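Local atomic coordinates of cell division GTPase FtsZ, diverged (Clostridium botulinum C, PDB entry 3V3T), a protein that belongs to the tubulin/FtsZ family, pairing a Rossmann-like GTPase domain with a C-terminal domain of the TubZ type. Residues Ala10-Gly15 with Gly105-Ile110; Ala96-Gly101 with Ile143-Asp148; Val128-Thr133 with Asp137-Ala142. The protein carries 1 engineered substitution. All blocks are in the same frame, centred on the assembly; numbering follows the deposited sequence. Where two conformers were deposited one is given.

In the fold
From the N terminus the chain runs through strand 7-11 into the turn before helix 14-26, and contact 1 closes a long loop when helix 101-117 packs on that turn. Before this happens, strand 91-97 has already opened contact 2, which closes only at helix 136-152, so the two contacts cross along the sequence and touch in space. Contact 3 is local: the end of strand 122-129 meets the start of helix 136-152, nested inside the loop of contact 2, with both using that helix. Strands 7-11, 91-97 and 122-129 are successive parallel neighbours in one sheet, so together the contacts tie two helices to three adjacent strand ends.

Contact 1 (Ala10-Gly15 with Gly105-Ile110); sequences APIGQG and GITPPI
Ile-12, where strand 7-11 gives way to the turn before helix 14-26, pushes its branched side chain against helix 101-117, where Ile-106, Thr-107 and Ile-110 receive it. Packing is closest in the middle. CB of Ile-12 lies 3.7 Å from OG1 of Thr-107, and CD1 of Ile-12 rests 3.9 Å from CA of the same threonine. CG2 of Ile-12 stands anti to the backbone N (chi1 -67° for CG1) and reaches toward Ile-106, whose own CG2 is 4.1 Å from it. Toward Ile-110 the fit is slacker: CD1 of Ile-12 is 4.3 Å from CD1 of Ile-110. A hydroxyl can sit in such apolar company because Thr-107 OG1 is hydrogen-bonded to the carbonyl of Gly-103, one turn back.

This is the strand-turn-helix passage of a Rossmann-like domain, here leaning on the helix that follows the neighbouring strand 91-97. Isoleucine suits the spot: its beta branch sets CB and CG2, close to its own backbone, against Thr-107 and Ile-106, while CD1 extends to Ile-110. Pro-108 and Pro-109 lack the N-H that would bond to the preceding turn, and the helix kinks there; Pro-108 faces away from Ile-12 and touches Asp-148 and Ile-149 of helix 136-152.

Away from this buried patch, the first segment turns outward. Gly-13 occupies the N-cap position of helix 14-26 with a phi of 93°, readily adopted by glycine, the carbonyl O of Ile-12 lying close to where a CB would stand. Gln-14, beyond it, is exposed to solvent and bonds through NE2 to Asp-41.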
loop_
_atom_site.group_PDB
_atom_site.type_symbol
_atom_site.label_atom_id
_atom_site.label_comp_id
_atom_site.label_asym_id
_atom_site.label_seq_id
_atom_site.Cartn_x
_atom_site.Cartn_y
_atom_site.Cartn_z
ATOM N N ALA A 10 -1.018 -9.831 3.928
ATOM C CA ALA A 10 -1.735 -10.100 5.154
ATOM C C ALA A 10 -2.712 -8.970 5.414
ATOM O O ALA A 10 -2.442 -8.075 6.216
ATOM C CB ALA A 10 -0.768 -10.250 6.308
ATOM N N PRO A 11 -3.853 -8.992 4.714
ATOM C CA PRO A 11 -4.907 -8.020 5.019
ATOM C C PRO A 11 -5.454 -8.309 6.409
ATOM O O PRO A 11 -5.581 -9.476 6.798
ATOM C CB PRO A 11 -5.964 -8.295 3.953
ATOM C CG PRO A 11 -5.730 -9.717 3.556
ATOM C CD PRO A 11 -4.263 -9.978 3.702
ATOM N N ILE A 12 -5.745 -7.249 7.155
ATOM C CA ILE A 12 -6.239 -7.376 8.514
ATOM C C ILE A 12 -7.463 -6.491 8.662
ATOM O O ILE A 12 -7.377 -5.264 8.519
ATOM C CB ILE A 12 -5.158 -6.967 9.550
ATOM C CG1 ILE A 12 -3.993 -7.965 9.515
ATOM C CG2 ILE A 12 -5.762 -6.856 10.958
ATOM C CD1 ILE A 12 -2.906 -7.677 10.490
ATOM N N GLY A 13 -8.604 -7.114 8.938
ATOM C CA GLY A 13 -9.860 -6.388 9.029
ATOM C C GLY A 13 -10.629 -6.355 7.716
ATOM O O GLY A 13 -10.168 -6.864 6.691
ATOM N N GLN A 14 -11.801 -5.734 7.741
ATOM C CA GLN A 14 -12.705 -5.764 6.599
ATOM C C GLN A 14 -12.134 -5.031 5.368
ATOM O O GLN A 14 -12.009 -5.617 4.291
ATOM C CB GLN A 14 -14.051 -5.167 7.001
ATOM C CG GLN A 14 -15.169 -5.447 6.021
ATOM C CD GLN A 14 -16.456 -4.736 6.415
ATOM O OE1 GLN A 14 -16.559 -3.509 6.332
ATOM N NE2 GLN A 14 -17.438 -5.506 6.853
ATOM N N GLY A 15 -11.787 -3.755 5.538
ATOM C CA GLY A 15 -11.315 -2.931 4.436
ATOM C C GLY A 15 -10.095 -3.505 3.734
ATOM O O GLY A 15 -10.070 -3.623 2.510
ATOM N N GLY A 105 -5.875 -1.353 14.996
ATOM C CA GLY A 105 -5.348 -1.788 16.276
ATOM C C GLY A 105 -4.402 -2.975 16.239
ATOM O O GLY A 105 -3.495 -3.085 17.052
ATOM N N ILE A 106 -4.622 -3.871 15.291
ATOM C CA ILE A 106 -3.892 -5.127 15.247
ATOM C C ILE A 106 -2.706 -5.077 14.295
ATOM O O ILE A 106 -1.692 -5.717 14.549
ATOM C CB ILE A 106 -4.848 -6.291 14.896
ATOM C CG1 ILE A 106 -5.821 -6.510 16.052
ATOM C CG2 ILE A 106 -4.089 -7.563 14.612
ATOM C CD1 ILE A 106 -7.012 -7.382 15.697
ATOM N N THR A 107 -2.808 -4.297 13.216
ATOM C CA THR A 107 -1.768 -4.309 12.193
ATOM C C THR A 107 -0.399 -3.818 12.694
ATOM O O THR A 107 0.625 -4.405 12.362
ATOM C CB THR A 107 -2.149 -3.467 10.964
ATOM O OG1 THR A 107 -3.456 -3.823 10.518
ATOM C CG2 THR A 107 -1.150 -3.689 9.825
ATOM N N PRO A 108 -0.367 -2.703 13.438
ATOM C CA PRO A 108 0.947 -2.203 13.857
ATOM C C PRO A 108 1.719 -3.202 14.740
ATOM O O PRO A 108 2.881 -3.479 14.466
ATOM C CB PRO A 108 0.607 -0.923 14.635
ATOM C CG PRO A 108 -0.674 -0.458 14.033
ATOM C CD PRO A 108 -1.443 -1.741 13.740
ATOM N N PRO A 109 1.078 -3.759 15.773
ATOM C CA PRO A 109 1.861 -4.700 16.577
ATOM C C PRO A 109 2.327 -5.902 15.764
ATOM O O PRO A 109 3.496 -6.276 15.853
ATOM C CB PRO A 109 0.881 -5.150 17.672
ATOM C CG PRO A 109 -0.184 -4.114 17.705
ATOM C CD PRO A 109 -0.273 -3.536 16.314
ATOM N N ILE A 110 1.438 -6.503 14.982
ATOM C CA ILE A 110 1.822 -7.694 14.221
ATOM C C ILE A 110 2.949 -7.399 13.244
ATOM O O ILE A 110 3.897 -8.172 13.124
ATOM C CB ILE A 110 0.637 -8.338 13.489
ATOM C CG1 ILE A 110 -0.401 -8.811 14.499
ATOM C CG2 ILE A 110 1.090 -9.550 12.726
ATOM C CD1 ILE A 110 -1.414 -9.746 13.906
#

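Contact 2 (Ala96-Gly101 with Ile143-Asp148); sequences ATMAGG and IACWND
This is a buried, largely apolar contact between a strand end and a helix: Met-98, the first residue after strand 91-97, lies against Cys-145 and Trp-146 of helix 136-152. The two elements belong to different crossovers of the same sheet, since strand 91-97 leads into helix 101-117, whereas helix 136-152 follows the next strand, 122-129.

Met-98 does most of the reaching. Its chain runs extended about CB-CG and then turns about the CG-SD bond (chi3 66°), which brings the methyl CE back against the helix, 3.7 Å from CB of Trp-146. The same methyl stands near the plane of the indole, at its edge, with CE3 of Trp-146 at 4.1 Å, so the ring is met from the side and not over a face. Nearer the backbone, CG of Met-98 is 4.0 Å from SG of Cys-145. That sulfur is carried toward Met-98 because it stands anti to the backbone N (chi1 179°). A long, flexible thioether suits this place, as it can follow the uneven surface made by a small thiol and a broad ring; the compact cysteine lets the strand end come close to the helix. Leu-163 touches both Met-98 and Trp-146, continuing the apolar layer along the sheet to strand 160-165.

Met-98 itself is the second residue of a type I turn from Thr-97 to Gly-100, closed by Gly-100 N to Thr-97 O at 2.9 Å. Asn-141 of helix 136-152 also holds this turn, through ND2 to Ala-99 O. Gly-100 is at the N-cap of helix 101-117, and the passage opening here probably corresponds to the glycine-rich signature loop of the tubulin/FtsZ family.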
loop_
_atom_site.group_PDB
_atom_site.type_symbol
_atom_site.label_atom_id
_atom_site.label_comp_id
_atom_site.label_asym_id
_atom_site.label_seq_id
_atom_site.Cartn_x
_atom_site.Cartn_y
_atom_site.Cartn_z
ATOM N N ALA A 96 -4.367 -2.571 5.590
ATOM C CA ALA A 96 -5.440 -2.218 6.509
ATOM C C ALA A 96 -6.120 -0.904 6.163
ATOM O O ALA A 96 -5.479 0.046 5.705
ATOM C CB ALA A 96 -4.897 -2.152 7.935
ATOM N N THR A 97 -7.418 -0.853 6.421
ATOM C CA THR A 97 -8.150 0.400 6.466
ATOM C C THR A 97 -7.862 0.997 7.837
ATOM O O THR A 97 -8.214 0.419 8.866
ATOM C CB THR A 97 -9.667 0.161 6.271
ATOM O OG1 THR A 97 -9.887 -0.300 4.935
ATOM C CG2 THR A 97 -10.445 1.442 6.452
ATOM N N MET A 98 -7.206 2.152 7.843
ATOM C CA MET A 98 -6.662 2.705 9.071
ATOM C C MET A 98 -7.724 3.196 10.028
ATOM O O MET A 98 -7.458 3.354 11.220
ATOM C CB MET A 98 -5.644 3.790 8.745
ATOM C CG MET A 98 -4.489 3.229 7.934
ATOM S SD MET A 98 -3.329 4.450 7.295
ATOM C CE MET A 98 -2.595 5.107 8.789
ATOM N N ALA A 99 -8.928 3.427 9.512
ATOM C CA ALA A 99 -10.035 3.829 10.365
ATOM C C ALA A 99 -10.713 2.624 11.031
ATOM O O ALA A 99 -11.538 2.793 11.935
ATOM C CB ALA A 99 -11.042 4.636 9.580
ATOM N N GLY A 100 -10.364 1.413 10.595
ATOM C CA GLY A 100 -11.023 0.211 11.101
ATOM C C GLY A 100 -10.471 -0.280 12.433
ATOM O O GLY A 100 -9.260 -0.205 12.675
ATOM N N GLY A 101 -11.356 -0.780 13.294
ATOM C CA GLY A 101 -10.980 -1.323 14.593
ATOM C C GLY A 101 -9.827 -2.321 14.550
ATOM O O GLY A 101 -8.764 -2.083 15.127
ATOM N N ILE A 143 -5.063 8.016 12.853
ATOM C CA ILE A 143 -3.933 8.701 13.460
ATOM C C ILE A 143 -3.142 7.743 14.359
ATOM O O ILE A 143 -1.925 7.652 14.254
ATOM C CB ILE A 143 -4.418 9.889 14.302
ATOM C CG1 ILE A 143 -4.813 11.048 13.398
ATOM C CG2 ILE A 143 -3.331 10.349 15.233
ATOM C CD1 ILE A 143 -3.614 11.713 12.765
ATOM N N ALA A 144 -3.840 7.024 15.234
ATOM C CA ALA A 144 -3.182 6.088 16.149
ATOM C C ALA A 144 -2.506 4.979 15.370
ATOM O O ALA A 144 -1.413 4.517 15.721
ATOM C CB ALA A 144 -4.186 5.512 17.149
ATOM N N CYS A 145 -3.144 4.557 14.291
ATOM C CA CYS A 145 -2.556 3.515 13.464
ATOM C C CYS A 145 -1.264 4.008 12.837
ATOM O O CYS A 145 -0.240 3.329 12.838
ATOM C CB CYS A 145 -3.535 3.090 12.378
ATOM S SG CYS A 145 -2.876 1.838 11.289
ATOM N N TRP A 146 -1.314 5.205 12.287
ATOM C CA TRP A 146 -0.133 5.778 11.684
ATOM C C TRP A 146 0.990 5.941 12.719
ATOM O O TRP A 146 2.138 5.534 12.503
ATOM C CB TRP A 146 -0.499 7.131 11.089
ATOM C CG TRP A 146 0.662 7.874 10.569
ATOM C CD1 TRP A 146 1.319 8.892 11.183
ATOM C CD2 TRP A 146 1.305 7.678 9.308
ATOM N NE1 TRP A 146 2.335 9.345 10.381
ATOM C CE2 TRP A 146 2.343 8.617 9.220
ATOM C CE3 TRP A 146 1.094 6.801 8.238
ATOM C CZ2 TRP A 146 3.178 8.711 8.107
ATOM C CZ3 TRP A 146 1.932 6.882 7.134
ATOM C CH2 TRP A 146 2.954 7.836 7.075
ATOM N N ASN A 147 0.661 6.547 13.849
ATOM C CA ASN A 147 1.665 6.780 14.870
ATOM C C ASN A 147 2.314 5.492 15.356
ATOM O O ASN A 147 3.523 5.453 15.580
ATOM C CB ASN A 147 1.074 7.571 16.035
ATOM C CG ASN A 147 0.932 9.047 15.715
ATOM O OD1 ASN A 147 1.533 9.543 14.755
ATOM N ND2 ASN A 147 0.150 9.760 16.524
ATOM N N ASP A 148 1.519 4.436 15.517
ATOM C CA ASP A 148 2.060 3.181 16.031
ATOM C C ASP A 148 2.980 2.545 14.998
ATOM O O ASP A 148 4.013 1.958 15.344
ATOM C CB ASP A 148 0.955 2.201 16.403
ATOM C CG ASP A 148 0.214 2.596 17.654
ATOM O OD1 ASP A 148 0.664 3.524 18.361
ATOM O OD2 ASP A 148 -0.828 1.961 17.932
#

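Contact 3 (Val128-Thr133 with Asp137-Ala142); sequences VLPKAT and DEHMNA
The turn between strand 122-129 and helix 136-152, the first connection of a beta-alpha-beta crossover that continues into strand 160-165, is packed here around Pro-130 and His-139. CG of Pro-130 lies over one face of the imidazole in a CH-pi contact, 4.2 Å from the centroid of the His-139 ring and 27° off its normal. The neighbouring atom, CD of Pro-130, is 3.6 Å from CB of Ala-142, one helical turn beyond the histidine. One edge of the proline, CG and CD, thus meets both the ring and the methyl group, and the small alanine lets the helix come close. Just after a strand, proline also suits the role: it is rigid and offers no N-H that would have to be bonded.

His-139 sets out from the helix with CG anti to its carbonyl carbon (chi1 -73°), a course that carries the ring back toward the segment 130-132. The carbonyls of Lys-131 and Ala-132 approach it obliquely, Lys-131 O at 3.3 Å from CE1 of His-139. Met-297, Ile-300 and Ile-301 of helix 291-306 also touch the histidine, and Met-297 reaches Pro-130 as well, so the last modelled helix packs on this turn. Lys-131 points away, its NZ bonded to the carbonyls of Asn-166, Arg-169 and Glu-170.

Both ring nitrogens are held. ND1 of His-139 bonds to the carbonyl of Asp-135, while NE2 meets a water at 2.6 Å, at the edge and in the plane of the ring; that water donates to Pro-130 O, also at 2.6 Å. With a partner on each nitrogen and a proline over one face, rotation of the imidazole is probably restrained, and the water bridges the buried ring to the backbone just after the strand.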
loop_
_atom_site.group_PDB
_atom_site.type_symbol
_atom_site.label_atom_id
_atom_site.label_comp_id
_atom_site.label_asym_id
_atom_site.label_seq_id
_atom_site.Cartn_x
_atom_site.Cartn_y
_atom_site.Cartn_z
ATOM N N VAL A 128 -5.103 2.678 4.118
ATOM C CA VAL A 128 -6.060 3.621 3.571
ATOM C C VAL A 128 -6.475 4.657 4.610
ATOM O O VAL A 128 -6.996 4.311 5.666
ATOM C CB VAL A 128 -7.325 2.904 3.047
ATOM C CG1 VAL A 128 -8.221 3.900 2.308
ATOM C CG2 VAL A 128 -6.945 1.754 2.117
ATOM N N LEU A 129 -6.232 5.929 4.307
ATOM C CA LEU A 129 -6.706 7.023 5.147
ATOM C C LEU A 129 -8.195 7.267 4.898
ATOM O O LEU A 129 -8.676 7.097 3.783
ATOM C CB LEU A 129 -5.924 8.300 4.845
ATOM C CG LEU A 129 -4.410 8.284 5.048
ATOM C CD1 LEU A 129 -3.790 9.530 4.403
ATOM C CD2 LEU A 129 -4.073 8.233 6.528
ATOM N N PRO A 130 -8.933 7.663 5.941
ATOM C CA PRO A 130 -10.381 7.872 5.837
ATOM C C PRO A 130 -10.737 9.192 5.152
ATOM O O PRO A 130 -9.939 10.123 5.200
ATOM C CB PRO A 130 -10.820 7.920 7.306
ATOM C CG PRO A 130 -9.618 8.467 8.028
ATOM C CD PRO A 130 -8.416 7.931 7.297
ATOM N N LYS A 131 -11.917 9.271 4.531
ATOM C CA LYS A 131 -12.421 10.527 3.979
ATOM C C LYS A 131 -12.559 11.573 5.081
ATOM O O LYS A 131 -12.838 11.233 6.245
ATOM C CB LYS A 131 -13.822 10.346 3.393
ATOM C CG LYS A 131 -13.972 9.474 2.179
ATOM C CD LYS A 131 -15.467 9.368 1.841
ATOM C CE LYS A 131 -15.721 8.560 0.579
ATOM N NZ LYS A 131 -15.112 9.237 -0.609
ATOM N N ALA A 132 -12.418 12.842 4.701
ATOM C CA ALA A 132 -12.688 13.979 5.591
ATOM C C ALA A 132 -14.073 13.973 6.241
ATOM O O ALA A 132 -14.264 14.552 7.314
ATOM C CB ALA A 132 -12.482 15.304 4.845
ATOM N N THR A 133 -15.047 13.344 5.591
ATOM C CA THR A 133 -16.405 13.335 6.119
ATOM C C THR A 133 -16.613 12.305 7.224
ATOM O O THR A 133 -17.598 12.365 7.945
ATOM C CB THR A 133 -17.455 13.086 5.016
ATOM O OG1 THR A 133 -17.147 11.874 4.314
ATOM C CG2 THR A 133 -17.500 14.259 4.037
ATOM N N ASP A 137 -13.909 9.135 15.872
ATOM C CA ASP A 137 -13.279 7.853 16.183
ATOM C C ASP A 137 -12.516 7.274 14.994
ATOM O O ASP A 137 -11.456 6.645 15.154
ATOM C CB ASP A 137 -14.323 6.834 16.638
ATOM C CG ASP A 137 -14.854 7.120 18.026
ATOM O OD1 ASP A 137 -14.274 7.968 18.739
ATOM O OD2 ASP A 137 -15.855 6.480 18.409
ATOM N N GLU A 138 -13.072 7.478 13.806
ATOM C CA GLU A 138 -12.460 6.994 12.588
ATOM C C GLU A 138 -11.093 7.657 12.410
ATOM O O GLU A 138 -10.074 6.981 12.257
ATOM C CB GLU A 138 -13.373 7.276 11.395
ATOM C CG GLU A 138 -14.675 6.459 11.398
ATOM C CD GLU A 138 -15.780 7.044 12.282
ATOM O OE1 GLU A 138 -15.493 7.892 13.157
ATOM O OE2 GLU A 138 -16.950 6.645 12.096
ATOM N N HIS A 139 -11.077 8.984 12.454
ATOM C CA HIS A 139 -9.835 9.727 12.322
ATOM C C HIS A 139 -8.888 9.398 13.479
ATOM O O HIS A 139 -7.680 9.287 13.292
ATOM C CB HIS A 139 -10.094 11.229 12.216
ATOM C CG HIS A 139 -10.657 11.638 10.890
ATOM N ND1 HIS A 139 -12.010 11.752 10.657
ATOM C CD2 HIS A 139 -10.050 11.931 9.716
ATOM C CE1 HIS A 139 -12.213 12.113 9.402
ATOM N NE2 HIS A 139 -11.039 12.221 8.807
ATOM N N MET A 140 -9.432 9.221 14.675
ATOM C CA MET A 140 -8.573 8.915 15.803
ATOM C C MET A 140 -7.880 7.575 15.616
ATOM O O MET A 140 -6.696 7.443 15.946
ATOM C CB MET A 140 -9.349 8.958 17.120
ATOM C CG MET A 140 -9.685 10.376 17.570
ATOM S SD MET A 140 -10.440 10.437 19.221
ATOM C CE MET A 140 -9.030 10.032 20.245
ATOM N N ASN A 141 -8.605 6.587 15.083
ATOM C CA ASN A 141 -7.995 5.288 14.779
ATOM C C ASN A 141 -6.891 5.395 13.744
ATOM O O ASN A 141 -5.839 4.779 13.892
ATOM C CB ASN A 141 -9.021 4.271 14.276
ATOM C CG ASN A 141 -9.907 3.746 15.377
ATOM O OD1 ASN A 141 -9.656 3.985 16.558
ATOM N ND2 ASN A 141 -10.959 3.021 14.993
ATOM N N ALA A 142 -7.158 6.157 12.687
ATOM C CA ALA A 142 -6.212 6.300 11.584
ATOM C C ALA A 142 -4.917 6.961 12.058
ATOM O O ALA A 142 -3.819 6.522 11.719
ATOM C CB ALA A 142 -6.849 7.094 10.433
HETATM O O HOH W 1 -9.830 12.401 6.477
#